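Long-range contacts in ornithine carbamoyltransferase (Gloeobacter violaceus, PDB 3GD5), which probably catalyses the reversible transfer of the carbamoyl group from carbamoyl phosphate to ornithine, giving citrulline and phosphate on the pathway to arginine: residues V43-L51 / K305-G313; R246-A257 / G278-M286. All blocks are in the same frame, centred on the assembly; numbering follows the deposited sequence.

Contact 1 of 2, residues V43-L51 / K305-G313; sequences VANLHGKVL and KAVLAALMG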
ATOM      1  N   VAL A  43      37.065  12.142 -28.872  1.00 66.26           N
ATOM      2  CA  VAL A  43      36.899  12.356 -27.442  1.00 64.93           C
ATOM      3  C   VAL A  43      36.033  13.575 -27.179  1.00 63.77           C
ATOM      4  O   VAL A  43      36.349  14.672 -27.625  1.00 64.76           O
ATOM      5  CB  VAL A  43      38.255  12.554 -26.737  1.00 65.21           C
ATOM      6  CG1 VAL A  43      38.035  12.911 -25.274  1.00 66.99           C
ATOM      7  CG2 VAL A  43      39.077  11.288 -26.837  1.00 65.52           C
ATOM      8  N   ALA A  44      34.927  13.368 -26.467  1.00 61.42           N
ATOM      9  CA  ALA A  44      34.011  14.449 -26.123  1.00 58.22           C
ATOM     10  C   ALA A  44      34.116  14.712 -24.623  1.00 56.58           C
ATOM     11  O   ALA A  44      34.766  13.961 -23.892  1.00 55.57           O
ATOM     12  CB  ALA A  44      32.586  14.071 -26.488  1.00 57.77           C
ATOM     13  N   ASN A  45      33.470  15.772 -24.158  1.00 54.35           N
ATOM     14  CA  ASN A  45      33.529  16.104 -22.745  1.00 52.66           C
ATOM     15  C   ASN A  45      32.440  17.079 -22.346  1.00 50.86           C
ATOM     16  O   ASN A  45      32.298  18.137 -22.955  1.00 51.94           O
ATOM     17  CB  ASN A  45      34.898  16.694 -22.420  1.00 54.65           C
ATOM     18  CG  ASN A  45      34.945  17.338 -21.064  1.00 54.71           C
ATOM     19  OD1 ASN A  45      34.401  18.421 -20.859  1.00 54.69           O
ATOM     20  ND2 ASN A  45      35.589  16.669 -20.120  1.00 56.87           N
ATOM     21  N   LEU A  46      31.677  16.719 -21.319  1.00 48.03           N
ATOM     22  CA  LEU A  46      30.592  17.565 -20.826  1.00 45.29           C
ATOM     23  C   LEU A  46      30.869  17.984 -19.394  1.00 44.63           C
ATOM     24  O   LEU A  46      29.949  18.127 -18.588  1.00 43.05           O
ATOM     25  CB  LEU A  46      29.255  16.818 -20.890  1.00 43.89           C
ATOM     26  CG  LEU A  46      28.769  16.409 -22.281  1.00 43.81           C
ATOM     27  CD1 LEU A  46      27.406  15.721 -22.178  1.00 41.25           C
ATOM     28  CD2 LEU A  46      28.669  17.646 -23.160  1.00 43.56           C
ATOM     29  N   HIS A  47      32.146  18.173 -19.084  1.00 45.56           N
ATOM     30  CA  HIS A  47      32.558  18.590 -17.752  1.00 46.74           C
ATOM     31  C   HIS A  47      31.838  19.870 -17.348  1.00 45.75           C
ATOM     32  O   HIS A  47      31.699  20.796 -18.146  1.00 44.46           O
ATOM     33  CB  HIS A  47      34.071  18.812 -17.710  1.00 50.54           C
ATOM     34  CG  HIS A  47      34.572  19.285 -16.380  1.00 53.93           C
ATOM     35  ND1 HIS A  47      34.413  20.584 -15.944  1.00 55.80           N
ATOM     36  CD2 HIS A  47      35.213  18.628 -15.385  1.00 54.44           C
ATOM     37  CE1 HIS A  47      34.937  20.706 -14.736  1.00 55.75           C
ATOM     38  NE2 HIS A  47      35.428  19.534 -14.374  1.00 54.82           N
ATOM     39  N   GLY A  48      31.369  19.906 -16.106  1.00 45.54           N
ATOM     40  CA  GLY A  48      30.663  21.073 -15.617  1.00 43.10           C
ATOM     41  C   GLY A  48      29.178  21.016 -15.895  1.00 42.08           C
ATOM     42  O   GLY A  48      28.435  21.893 -15.460  1.00 42.02           O
ATOM     43  N   LYS A  49      28.733  19.991 -16.618  1.00 41.74           N
ATOM     44  CA  LYS A  49      27.311  19.867 -16.929  1.00 41.91           C
ATOM     45  C   LYS A  49      26.615  18.731 -16.180  1.00 40.35           C
ATOM     46  O   LYS A  49      27.233  17.727 -15.808  1.00 38.63           O
ATOM     47  CB  LYS A  49      27.115  19.703 -18.435  1.00 43.76           C
ATOM     48  CG  LYS A  49      27.581  20.910 -19.223  1.00 47.87           C
ATOM     49  CD  LYS A  49      27.668  20.604 -20.708  1.00 51.41           C
ATOM     50  CE  LYS A  49      28.435  21.691 -21.447  1.00 52.88           C
ATOM     51  NZ  LYS A  49      27.797  23.023 -21.271  1.00 57.12           N
ATOM     52  N   VAL A  50      25.317  18.905 -15.964  1.00 37.95           N
ATOM     53  CA  VAL A  50      24.519  17.919 -15.248  1.00 36.13           C
ATOM     54  C   VAL A  50      23.331  17.487 -16.087  1.00 35.48           C
ATOM     55  O   VAL A  50      22.603  18.312 -16.640  1.00 34.19           O
ATOM     56  CB  VAL A  50      23.988  18.491 -13.905  1.00 35.52           C
ATOM     57  CG1 VAL A  50      23.172  17.423 -13.158  1.00 32.23           C
ATOM     58  CG2 VAL A  50      25.160  18.997 -13.052  1.00 30.78           C
ATOM     59  N   LEU A  51      23.139  16.179 -16.159  1.00 34.37           N
ATOM     60  CA  LEU A  51      22.035  15.608 -16.907  1.00 35.01           C
ATOM     61  C   LEU A  51      21.009  15.132 -15.887  1.00 35.33           C
ATOM     62  O   LEU A  51      21.348  14.430 -14.929  1.00 35.93           O
ATOM     63  CB  LEU A  51      22.540  14.424 -17.719  1.00 34.95           C
ATOM     64  CG  LEU A  51      21.715  13.748 -18.814  1.00 36.71           C
ATOM     65  CD1 LEU A  51      21.816  12.268 -18.568  1.00 34.48           C
ATOM     66  CD2 LEU A  51      20.271  14.201 -18.845  1.00 35.25           C
ATOM     67  N   LYS A 305      25.972   8.190 -25.470  1.00 35.21           N
ATOM     68  CA  LYS A 305      27.079   9.141 -25.285  1.00 37.96           C
ATOM     69  C   LYS A 305      27.107  10.086 -26.491  1.00 37.93           C
ATOM     70  O   LYS A 305      27.330  11.285 -26.350  1.00 36.66           O
ATOM     71  CB  LYS A 305      28.425   8.416 -25.199  1.00 40.15           C
ATOM     72  CG  LYS A 305      28.653   7.687 -23.893  1.00 43.66           C
ATOM     73  CD  LYS A 305      29.953   6.900 -23.902  1.00 41.94           C
ATOM     74  CE  LYS A 305      31.169   7.788 -24.091  1.00 40.41           C
ATOM     75  NZ  LYS A 305      32.382   6.951 -23.933  1.00 38.91           N
ATOM     76  N   ALA A 306      26.880   9.533 -27.680  1.00 38.06           N
ATOM     77  CA  ALA A 306      26.862  10.342 -28.894  1.00 39.57           C
ATOM     78  C   ALA A 306      25.714  11.351 -28.862  1.00 39.03           C
ATOM     79  O   ALA A 306      25.888  12.493 -29.285  1.00 40.68           O
ATOM     80  CB  ALA A 306      26.750   9.452 -30.126  1.00 38.79           C
ATOM     81  N   VAL A 307      24.541  10.960 -28.370  1.00 39.33           N
ATOM     82  CA  VAL A 307      23.445  11.929 -28.323  1.00 40.53           C
ATOM     83  C   VAL A 307      23.770  13.016 -27.308  1.00 39.61           C
ATOM     84  O   VAL A 307      23.654  14.202 -27.610  1.00 40.82           O
ATOM     85  CB  VAL A 307      22.075  11.283 -27.960  1.00 41.14           C
ATOM     86  CG1 VAL A 307      21.792  10.120 -28.883  1.00 42.88           C
ATOM     87  CG2 VAL A 307      22.060  10.838 -26.512  1.00 46.13           C
ATOM     88  N   LEU A 308      24.193  12.614 -26.110  1.00 39.16           N
ATOM     89  CA  LEU A 308      24.542  13.574 -25.068  1.00 38.33           C
ATOM     90  C   LEU A 308      25.592  14.559 -25.605  1.00 38.75           C
ATOM     91  O   LEU A 308      25.450  15.777 -25.472  1.00 37.21           O
ATOM     92  CB  LEU A 308      25.080  12.844 -23.823  1.00 35.43           C
ATOM     93  CG  LEU A 308      24.070  11.972 -23.045  1.00 36.43           C
ATOM     94  CD1 LEU A 308      24.791  11.160 -21.996  1.00 30.64           C
ATOM     95  CD2 LEU A 308      23.005  12.844 -22.402  1.00 32.54           C
ATOM     96  N   ALA A 309      26.640  14.031 -26.223  1.00 36.89           N
ATOM     97  CA  ALA A 309      27.680  14.886 -26.771  1.00 39.07           C
ATOM     98  C   ALA A 309      27.100  15.830 -27.825  1.00 38.66           C
ATOM     99  O   ALA A 309      27.315  17.037 -27.777  1.00 38.09           O
ATOM    100  CB  ALA A 309      28.780  14.040 -27.379  1.00 39.49           C
ATOM    101  N   ALA A 310      26.348  15.269 -28.763  1.00 38.99           N
ATOM    102  CA  ALA A 310      25.748  16.043 -29.842  1.00 40.41           C
ATOM    103  C   ALA A 310      24.804  17.153 -29.403  1.00 41.51           C
ATOM    104  O   ALA A 310      24.880  18.266 -29.919  1.00 41.30           O
ATOM    105  CB  ALA A 310      25.019  15.112 -30.804  1.00 39.50           C
ATOM    106  N   LEU A 311      23.912  16.859 -28.462  1.00 42.38           N
ATOM    107  CA  LEU A 311      22.936  17.851 -28.021  1.00 42.50           C
ATOM    108  C   LEU A 311      23.337  18.769 -26.871  1.00 41.34           C
ATOM    109  O   LEU A 311      22.738  19.832 -26.698  1.00 39.09           O
ATOM    110  CB  LEU A 311      21.614  17.158 -27.679  1.00 45.02           C
ATOM    111  CG  LEU A 311      20.970  16.333 -28.801  1.00 50.16           C
ATOM    112  CD1 LEU A 311      19.521  15.994 -28.428  1.00 49.65           C
ATOM    113  CD2 LEU A 311      20.997  17.129 -30.100  1.00 51.88           C
ATOM    114  N   MET A 312      24.335  18.365 -26.087  1.00 41.30           N
ATOM    115  CA  MET A 312      24.796  19.175 -24.959  1.00 42.54           C
ATOM    116  C   MET A 312      26.229  19.643 -25.188  1.00 44.39           C
ATOM    117  O   MET A 312      26.718  20.534 -24.495  1.00 43.30           O
ATOM    118  CB  MET A 312      24.748  18.366 -23.651  1.00 37.75           C
ATOM    119  CG  MET A 312      23.391  17.762 -23.305  1.00 38.92           C
ATOM    120  SD  MET A 312      23.395  16.855 -21.721  1.00 32.39           S
ATOM    121  CE  MET A 312      21.792  16.300 -21.695  1.00 39.68           C
ATOM    122  N   GLY A 313      26.890  19.012 -26.157  1.00 48.18           N
ATOM    123  CA  GLY A 313      28.279  19.303 -26.491  1.00 49.25           C
ATOM    124  C   GLY A 313      28.751  20.733 -26.356  1.00 50.26           C
ATOM    125  O   GLY A 313      29.776  20.951 -25.667  1.00 51.35           O
TER
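The last two turns of the C-terminal helix 293-312 dock against the chain leading into strand 50-55 of the carbamoyl-phosphate domain, and Leu46 and Leu51 meet Leu308 and Met312 at the centre of this junction. Leu46 spreads its two methyls over the helix end: CD1 lies 4.0 Å from Leu308 CB, while CD2 sits 3.7 Å from Met312 O. Both methyls rest against the same side of Met312 CB, and the two side chains cross at about a right angle.

Beyond CG the Met312 chain is extended (chi2 and chi3 both -178°), which carries its terminal methyl past Leu46 to the strand, where CE is 3.8 Å from Leu51 CG. Leu51 CG is also 3.9 Å from Leu308 CD2, so this branch point is approached by the ends of two helix side chains, one turn apart. At the other end of the row, Ala44 and Ala309 touch methyl to methyl, CB to CB 3.9 Å. Lys49 adds its aliphatic part, with CE 3.7 Å from Met312 O.

The loop is shaped locally by two features. Asn45 OD1 accepts from His47 N in an Asx turn, and Leu46 to Lys49 form a type II turn, closed by the backbone bond from Lys49 N to Leu46 O; Gly48, with phi 88°, takes its third position. Met70 of helix 60-72 touches both Leu46 and Leu51, extending the apolar cluster. Such a C-terminal helix, returning from the ornithine-binding part to pack on the N-terminal domain, is characteristic of the two-domain aspartate/ornithine carbamoyltransferase fold.

Contact 2 of 2, residues R246-A257 / G278-M286; sequences RLQLFEQYQINA and GEEITDEVM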
ATOM      1  N   ARG A 246      -3.737 -13.689 -25.313  1.00 71.84           N
ATOM      2  CA  ARG A 246      -2.428 -13.110 -25.570  1.00 70.98           C
ATOM      3  C   ARG A 246      -1.527 -14.090 -26.303  1.00 70.51           C
ATOM      4  O   ARG A 246      -0.892 -13.737 -27.296  1.00 69.60           O
ATOM      5  CB  ARG A 246      -1.769 -12.672 -24.261  1.00 71.48           C
ATOM      6  CG  ARG A 246      -0.736 -11.574 -24.453  1.00 73.11           C
ATOM      7  CD  ARG A 246      -0.255 -11.017 -23.130  1.00 74.78           C
ATOM      8  NE  ARG A 246       0.753 -11.873 -22.520  1.00 78.05           N
ATOM      9  CZ  ARG A 246       1.992 -12.009 -22.980  1.00 78.75           C
ATOM     10  NH1 ARG A 246       2.379 -11.340 -24.056  1.00 80.79           N
ATOM     11  NH2 ARG A 246       2.841 -12.821 -22.371  1.00 79.38           N
ATOM     12  N   LEU A 247      -1.477 -15.325 -25.814  1.00 71.31           N
ATOM     13  CA  LEU A 247      -0.648 -16.355 -26.432  1.00 72.33           C
ATOM     14  C   LEU A 247      -1.160 -16.709 -27.824  1.00 72.68           C
ATOM     15  O   LEU A 247      -0.426 -16.611 -28.807  1.00 72.76           O
ATOM     16  CB  LEU A 247      -0.625 -17.608 -25.557  1.00 72.03           C
ATOM     17  CG  LEU A 247       0.212 -18.777 -26.077  1.00 72.11           C
ATOM     18  CD1 LEU A 247       1.649 -18.333 -26.285  1.00 72.43           C
ATOM     19  CD2 LEU A 247       0.145 -19.923 -25.086  1.00 73.40           C
ATOM     20  N   GLN A 248      -2.421 -17.126 -27.898  1.00 73.56           N
ATOM     21  CA  GLN A 248      -3.048 -17.492 -29.166  1.00 74.28           C
ATOM     22  C   GLN A 248      -3.259 -16.236 -30.002  1.00 73.48           C
ATOM     23  O   GLN A 248      -4.388 -15.908 -30.357  1.00 74.53           O
ATOM     24  CB  GLN A 248      -4.404 -18.162 -28.915  1.00 75.68           C
ATOM     25  CG  GLN A 248      -4.341 -19.502 -28.191  1.00 78.29           C
ATOM     26  CD  GLN A 248      -3.787 -20.615 -29.061  1.00 79.31           C
ATOM     27  OE1 GLN A 248      -4.362 -20.950 -30.099  1.00 79.97           O
ATOM     28  NE2 GLN A 248      -2.668 -21.195 -28.641  1.00 79.63           N
ATOM     29  N   LEU A 249      -2.172 -15.541 -30.318  1.00 71.48           N
ATOM     30  CA  LEU A 249      -2.249 -14.311 -31.095  1.00 70.02           C
ATOM     31  C   LEU A 249      -0.848 -13.811 -31.422  1.00 68.40           C
ATOM     32  O   LEU A 249      -0.582 -13.349 -32.532  1.00 67.95           O
ATOM     33  CB  LEU A 249      -3.004 -13.246 -30.299  1.00 70.83           C
ATOM     34  CG  LEU A 249      -3.239 -11.873 -30.930  1.00 72.06           C
ATOM     35  CD1 LEU A 249      -3.856 -12.024 -32.314  1.00 72.69           C
ATOM     36  CD2 LEU A 249      -4.154 -11.066 -30.020  1.00 72.40           C
ATOM     37  N   PHE A 250       0.042 -13.912 -30.441  1.00 66.23           N
ATOM     38  CA  PHE A 250       1.431 -13.495 -30.588  1.00 63.72           C
ATOM     39  C   PHE A 250       2.318 -14.725 -30.735  1.00 63.13           C
ATOM     40  O   PHE A 250       3.458 -14.639 -31.188  1.00 63.47           O
ATOM     41  CB  PHE A 250       1.863 -12.704 -29.356  1.00 62.46           C
ATOM     42  CG  PHE A 250       1.635 -11.229 -29.470  1.00 60.61           C
ATOM     43  CD1 PHE A 250       2.486 -10.442 -30.237  1.00 59.92           C
ATOM     44  CD2 PHE A 250       0.577 -10.624 -28.805  1.00 59.25           C
ATOM     45  CE1 PHE A 250       2.288  -9.069 -30.340  1.00 60.36           C
ATOM     46  CE2 PHE A 250       0.369  -9.251 -28.901  1.00 59.39           C
ATOM     47  CZ  PHE A 250       1.227  -8.471 -29.668  1.00 60.05           C
ATOM     48  N   GLU A 251       1.764 -15.867 -30.346  1.00 61.91           N
ATOM     49  CA  GLU A 251       2.443 -17.156 -30.381  1.00 61.88           C
ATOM     50  C   GLU A 251       3.305 -17.427 -31.619  1.00 60.63           C
ATOM     51  O   GLU A 251       4.467 -17.805 -31.496  1.00 59.60           O
ATOM     52  CB  GLU A 251       1.397 -18.262 -30.235  1.00 64.03           C
ATOM     53  CG  GLU A 251       1.933 -19.594 -29.758  1.00 66.30           C
ATOM     54  CD  GLU A 251       0.824 -20.614 -29.573  1.00 68.08           C
ATOM     55  OE1 GLU A 251       1.116 -21.728 -29.086  1.00 68.80           O
ATOM     56  OE2 GLU A 251      -0.337 -20.298 -29.919  1.00 66.73           O
ATOM     57  N   GLN A 252       2.729 -17.235 -32.804  1.00 59.80           N
ATOM     58  CA  GLN A 252       3.429 -17.484 -34.067  1.00 58.12           C
ATOM     59  C   GLN A 252       4.521 -16.461 -34.382  1.00 56.50           C
ATOM     60  O   GLN A 252       5.289 -16.635 -35.332  1.00 54.94           O
ATOM     61  CB  GLN A 252       2.426 -17.506 -35.227  1.00 59.61           C
ATOM     62  CG  GLN A 252       1.077 -18.127 -34.887  1.00 63.33           C
ATOM     63  CD  GLN A 252       0.082 -17.122 -34.307  1.00 65.88           C
ATOM     64  OE1 GLN A 252       0.399 -16.365 -33.381  1.00 65.64           O
ATOM     65  NE2 GLN A 252      -1.132 -17.119 -34.851  1.00 66.32           N
ATOM     66  N   TYR A 253       4.583 -15.398 -33.586  1.00 54.30           N
ATOM     67  CA  TYR A 253       5.558 -14.333 -33.787  1.00 52.82           C
ATOM     68  C   TYR A 253       6.759 -14.490 -32.867  1.00 53.20           C
ATOM     69  O   TYR A 253       7.201 -13.540 -32.212  1.00 56.06           O
ATOM     70  CB  TYR A 253       4.877 -12.989 -33.555  1.00 51.28           C
ATOM     71  CG  TYR A 253       3.766 -12.736 -34.541  1.00 50.42           C
ATOM     72  CD1 TYR A 253       4.014 -12.068 -35.741  1.00 48.80           C
ATOM     73  CD2 TYR A 253       2.476 -13.208 -34.300  1.00 47.73           C
ATOM     74  CE1 TYR A 253       3.008 -11.876 -36.677  1.00 47.69           C
ATOM     75  CE2 TYR A 253       1.464 -13.024 -35.233  1.00 48.61           C
ATOM     76  CZ  TYR A 253       1.739 -12.358 -36.420  1.00 48.17           C
ATOM     77  OH  TYR A 253       0.751 -12.197 -37.365  1.00 48.34           O
ATOM     78  N   GLN A 254       7.286 -15.703 -32.822  1.00 50.99           N
ATOM     79  CA  GLN A 254       8.430 -16.005 -31.987  1.00 49.36           C
ATOM     80  C   GLN A 254       9.646 -16.211 -32.869  1.00 49.53           C
ATOM     81  O   GLN A 254       9.554 -16.858 -33.912  1.00 50.17           O
ATOM     82  CB  GLN A 254       8.164 -17.285 -31.202  1.00 47.02           C
ATOM     83  CG  GLN A 254       9.278 -17.699 -30.265  1.00 45.56           C
ATOM     84  CD  GLN A 254       9.064 -19.094 -29.718  1.00 46.44           C
ATOM     85  OE1 GLN A 254       9.275 -20.082 -30.424  1.00 47.22           O
ATOM     86  NE2 GLN A 254       8.625 -19.185 -28.464  1.00 43.12           N
ATOM     87  N   ILE A 255      10.781 -15.649 -32.485  1.00 48.65           N
ATOM     88  CA  ILE A 255      11.963 -15.892 -33.285  1.00 50.44           C
ATOM     89  C   ILE A 255      12.561 -17.161 -32.683  1.00 50.37           C
ATOM     90  O   ILE A 255      12.935 -17.209 -31.502  1.00 50.30           O
ATOM     91  CB  ILE A 255      12.948 -14.673 -33.278  1.00 51.22           C
ATOM     92  CG1 ILE A 255      14.369 -15.119 -32.955  1.00 51.71           C
ATOM     93  CG2 ILE A 255      12.442 -13.599 -32.367  1.00 54.14           C
ATOM     94  CD1 ILE A 255      15.035 -15.846 -34.093  1.00 54.55           C
ATOM     95  N   ASN A 256      12.570 -18.210 -33.501  1.00 49.91           N
ATOM     96  CA  ASN A 256      13.085 -19.519 -33.113  1.00 50.29           C
ATOM     97  C   ASN A 256      13.895 -20.090 -34.265  1.00 50.04           C
ATOM     98  O   ASN A 256      14.036 -19.451 -35.306  1.00 49.35           O
ATOM     99  CB  ASN A 256      11.928 -20.466 -32.797  1.00 48.28           C
ATOM    100  CG  ASN A 256      10.864 -20.451 -33.878  1.00 47.55           C
ATOM    101  OD1 ASN A 256      11.181 -20.425 -35.069  1.00 47.44           O
ATOM    102  ND2 ASN A 256       9.597 -20.471 -33.470  1.00 42.75           N
ATOM    103  N   ALA A 257      14.416 -21.299 -34.074  1.00 49.74           N
ATOM    104  CA  ALA A 257      15.219 -21.961 -35.093  1.00 49.56           C
ATOM    105  C   ALA A 257      14.558 -21.923 -36.468  1.00 49.74           C
ATOM    106  O   ALA A 257      15.201 -21.594 -37.465  1.00 49.85           O
ATOM    107  CB  ALA A 257      15.483 -23.403 -34.682  1.00 50.17           C
ATOM    108  N   GLY A 278      10.696 -18.381 -24.329  1.00 38.47           N
ATOM    109  CA  GLY A 278       9.509 -19.187 -24.556  1.00 38.35           C
ATOM    110  C   GLY A 278       8.330 -18.424 -25.134  1.00 39.05           C
ATOM    111  O   GLY A 278       7.314 -19.036 -25.467  1.00 37.93           O
ATOM    112  N   GLU A 279       8.436 -17.098 -25.235  1.00 39.13           N
ATOM    113  CA  GLU A 279       7.350 -16.296 -25.813  1.00 40.77           C
ATOM    114  C   GLU A 279       7.810 -15.710 -27.131  1.00 41.10           C
ATOM    115  O   GLU A 279       7.647 -16.335 -28.179  1.00 41.55           O
ATOM    116  CB  GLU A 279       6.903 -15.151 -24.884  1.00 41.13           C
ATOM    117  CG  GLU A 279       6.388 -15.605 -23.521  1.00 45.25           C
ATOM    118  CD  GLU A 279       5.409 -14.621 -22.881  1.00 46.70           C
ATOM    119  OE1 GLU A 279       5.682 -13.401 -22.867  1.00 46.91           O
ATOM    120  OE2 GLU A 279       4.358 -15.075 -22.380  1.00 48.29           O
ATOM    121  N   GLU A 280       8.403 -14.518 -27.079  1.00 41.56           N
ATOM    122  CA  GLU A 280       8.867 -13.858 -28.291  1.00 40.17           C
ATOM    123  C   GLU A 280      10.193 -14.423 -28.794  1.00 40.33           C
ATOM    124  O   GLU A 280      10.574 -14.174 -29.936  1.00 38.25           O
ATOM    125  CB  GLU A 280       8.989 -12.347 -28.074  1.00 39.70           C
ATOM    126  CG  GLU A 280      10.200 -11.914 -27.256  1.00 39.72           C
ATOM    127  CD  GLU A 280       9.994 -12.043 -25.750  1.00 39.80           C
ATOM    128  OE1 GLU A 280       8.883 -12.401 -25.307  1.00 38.25           O
ATOM    129  OE2 GLU A 280      10.955 -11.771 -25.009  1.00 38.63           O
ATOM    130  N   ILE A 281      10.900 -15.164 -27.943  1.00 40.50           N
ATOM    131  CA  ILE A 281      12.164 -15.796 -28.331  1.00 41.71           C
ATOM    132  C   ILE A 281      12.438 -17.042 -27.508  1.00 40.36           C
ATOM    133  O   ILE A 281      11.925 -17.196 -26.407  1.00 40.00           O
ATOM    134  CB  ILE A 281      13.388 -14.871 -28.164  1.00 43.82           C
ATOM    135  CG1 ILE A 281      13.111 -13.827 -27.092  1.00 46.18           C
ATOM    136  CG2 ILE A 281      13.782 -14.277 -29.490  1.00 46.88           C
ATOM    137  CD1 ILE A 281      13.017 -14.412 -25.703  1.00 48.71           C
ATOM    138  N   THR A 282      13.260 -17.930 -28.051  1.00 39.64           N
ATOM    139  CA  THR A 282      13.600 -19.155 -27.344  1.00 40.63           C
ATOM    140  C   THR A 282      14.961 -18.973 -26.689  1.00 40.57           C
ATOM    141  O   THR A 282      15.786 -18.179 -27.146  1.00 39.82           O
ATOM    142  CB  THR A 282      13.654 -20.378 -28.304  1.00 39.78           C
ATOM    143  OG1 THR A 282      14.697 -20.194 -29.266  1.00 38.47           O
ATOM    144  CG2 THR A 282      12.338 -20.535 -29.040  1.00 39.97           C
ATOM    145  N   ASP A 283      15.184 -19.696 -25.601  1.00 42.28           N
ATOM    146  CA  ASP A 283      16.452 -19.613 -24.907  1.00 42.68           C
ATOM    147  C   ASP A 283      17.559 -19.976 -25.889  1.00 44.94           C
ATOM    148  O   ASP A 283      18.614 -19.339 -25.925  1.00 46.00           O
ATOM    149  CB  ASP A 283      16.467 -20.585 -23.730  1.00 42.64           C
ATOM    150  CG  ASP A 283      17.757 -20.504 -22.927  1.00 43.08           C
ATOM    151  OD1 ASP A 283      18.036 -19.431 -22.348  1.00 40.44           O
ATOM    152  OD2 ASP A 283      18.496 -21.513 -22.883  1.00 43.19           O
ATOM    153  N   GLU A 284      17.299 -21.004 -26.692  1.00 46.07           N
ATOM    154  CA  GLU A 284      18.251 -21.491 -27.682  1.00 46.44           C
ATOM    155  C   GLU A 284      18.777 -20.382 -28.585  1.00 45.77           C
ATOM    156  O   GLU A 284      19.989 -20.228 -28.758  1.00 44.25           O
ATOM    157  CB  GLU A 284      17.590 -22.571 -28.535  1.00 49.51           C
ATOM    158  CG  GLU A 284      18.486 -23.182 -29.596  1.00 53.05           C
ATOM    159  CD  GLU A 284      17.764 -24.236 -30.414  1.00 56.60           C
ATOM    160  OE1 GLU A 284      16.895 -23.865 -31.233  1.00 58.45           O
ATOM    161  OE2 GLU A 284      18.057 -25.437 -30.229  1.00 58.56           O
ATOM    162  N   VAL A 285      17.864 -19.609 -29.164  1.00 45.91           N
ATOM    163  CA  VAL A 285      18.259 -18.525 -30.053  1.00 45.49           C
ATOM    164  C   VAL A 285      18.927 -17.403 -29.266  1.00 45.36           C
ATOM    165  O   VAL A 285      19.983 -16.897 -29.657  1.00 45.17           O
ATOM    166  CB  VAL A 285      17.048 -17.960 -30.818  1.00 45.80           C
ATOM    167  CG1 VAL A 285      17.478 -16.798 -31.697  1.00 44.73           C
ATOM    168  CG2 VAL A 285      16.425 -19.054 -31.668  1.00 45.86           C
ATOM    169  N   MET A 286      18.320 -17.022 -28.151  1.00 44.80           N
ATOM    170  CA  MET A 286      18.881 -15.953 -27.333  1.00 43.81           C
ATOM    171  C   MET A 286      20.316 -16.264 -26.926  1.00 44.37           C
ATOM    172  O   MET A 286      21.184 -15.394 -26.966  1.00 44.67           O
ATOM    173  CB  MET A 286      18.042 -15.763 -26.076  1.00 42.38           C
ATOM    174  CG  MET A 286      17.605 -14.335 -25.840  1.00 41.17           C
ATOM    175  SD  MET A 286      16.791 -14.185 -24.278  1.00 33.80           S
ATOM    176  CE  MET A 286      17.992 -13.131 -23.420  1.00 37.81           C
TER
HETATM  177  O   HOH W   1      14.634 -22.056 -31.224  1.00 38.63           O
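Arg246 and Glu279 form the charged part of the contact, a salt bridge gripped by a single nitrogen: Arg246 NH2 is 2.7 Å from Glu279 OE2 and 2.9 Å from Glu279 OE1. The bond to OE1 is fairly straight (162°) and lies in the guanidinium plane, yet the guanidinium and carboxylate planes are turned 56° apart, so this is not a flat, two-nitrogen pairing.

Backbone and amide bonds follow. Ile255 N donates to Glu280 O at 3.0 Å, and Ile255 and Ile281 form a single beta bridge. Gln254 CG stands anti to the backbone N (chi1 -179°), which sends the side chain along the neighbouring segment; its NE2 donates to Glu279 O at 3.0 Å from above the carbonyl plane. Its OE1 accepts from Asn256 ND2 on a lone pair in the carbonyl plane, so both ends of the Gln254 amide are bonded and its rotation is fixed. The methyl CG2 of Thr282 lies against the same amide, 3.4 Å from Gln254 OE1.

The segments lie by the C-terminal ends of strands 228-231 and 268-271 in the Rossmann-like parallel sheet of the ornithine-binding domain, and each leads into a short helix. Thr282 is the N-cap of helix 283-287, its OG1 accepting from Val285 N; Asn256 caps the other helix through OD1, which receives Leu259 N. One water joins the two helix starts, accepting from Ala257 N, donating to Glu284 OE1 and lying 2.7 Å from Thr282 OG1.

Apolar contacts line the side facing those strands. Ile255 CD1 reaches Val285 CG1 at 3.6 Å, and Val269 touches both side chains. Ile255 CG2 and Ile281 CG2 are modelled closer than usual van der Waals contact, so their exact spacing is doubtful. Val285 CG2 packs over the backbone of Asn256.

Contact 2 is nested within the loop closed by contact 1: the chain passes 43-51 in the carbamoyl-phosphate domain, then 246-257 and 278-286 in the ornithine-binding domain, and returns along helix 293-312 to 305-313. Their centres lie 39 Å apart, on opposite sides of the chain's centre, and their nearest atoms are about 23 Å apart, so the two do not touch. Contact 1 joins the two domains beside the four-stranded parallel sheet, whereas contact 2 stays within one domain beside the five-stranded sheet. Helix 283-287, begun in contact 2, is followed directly by helix 293-312, which carries the chain back to the first domain.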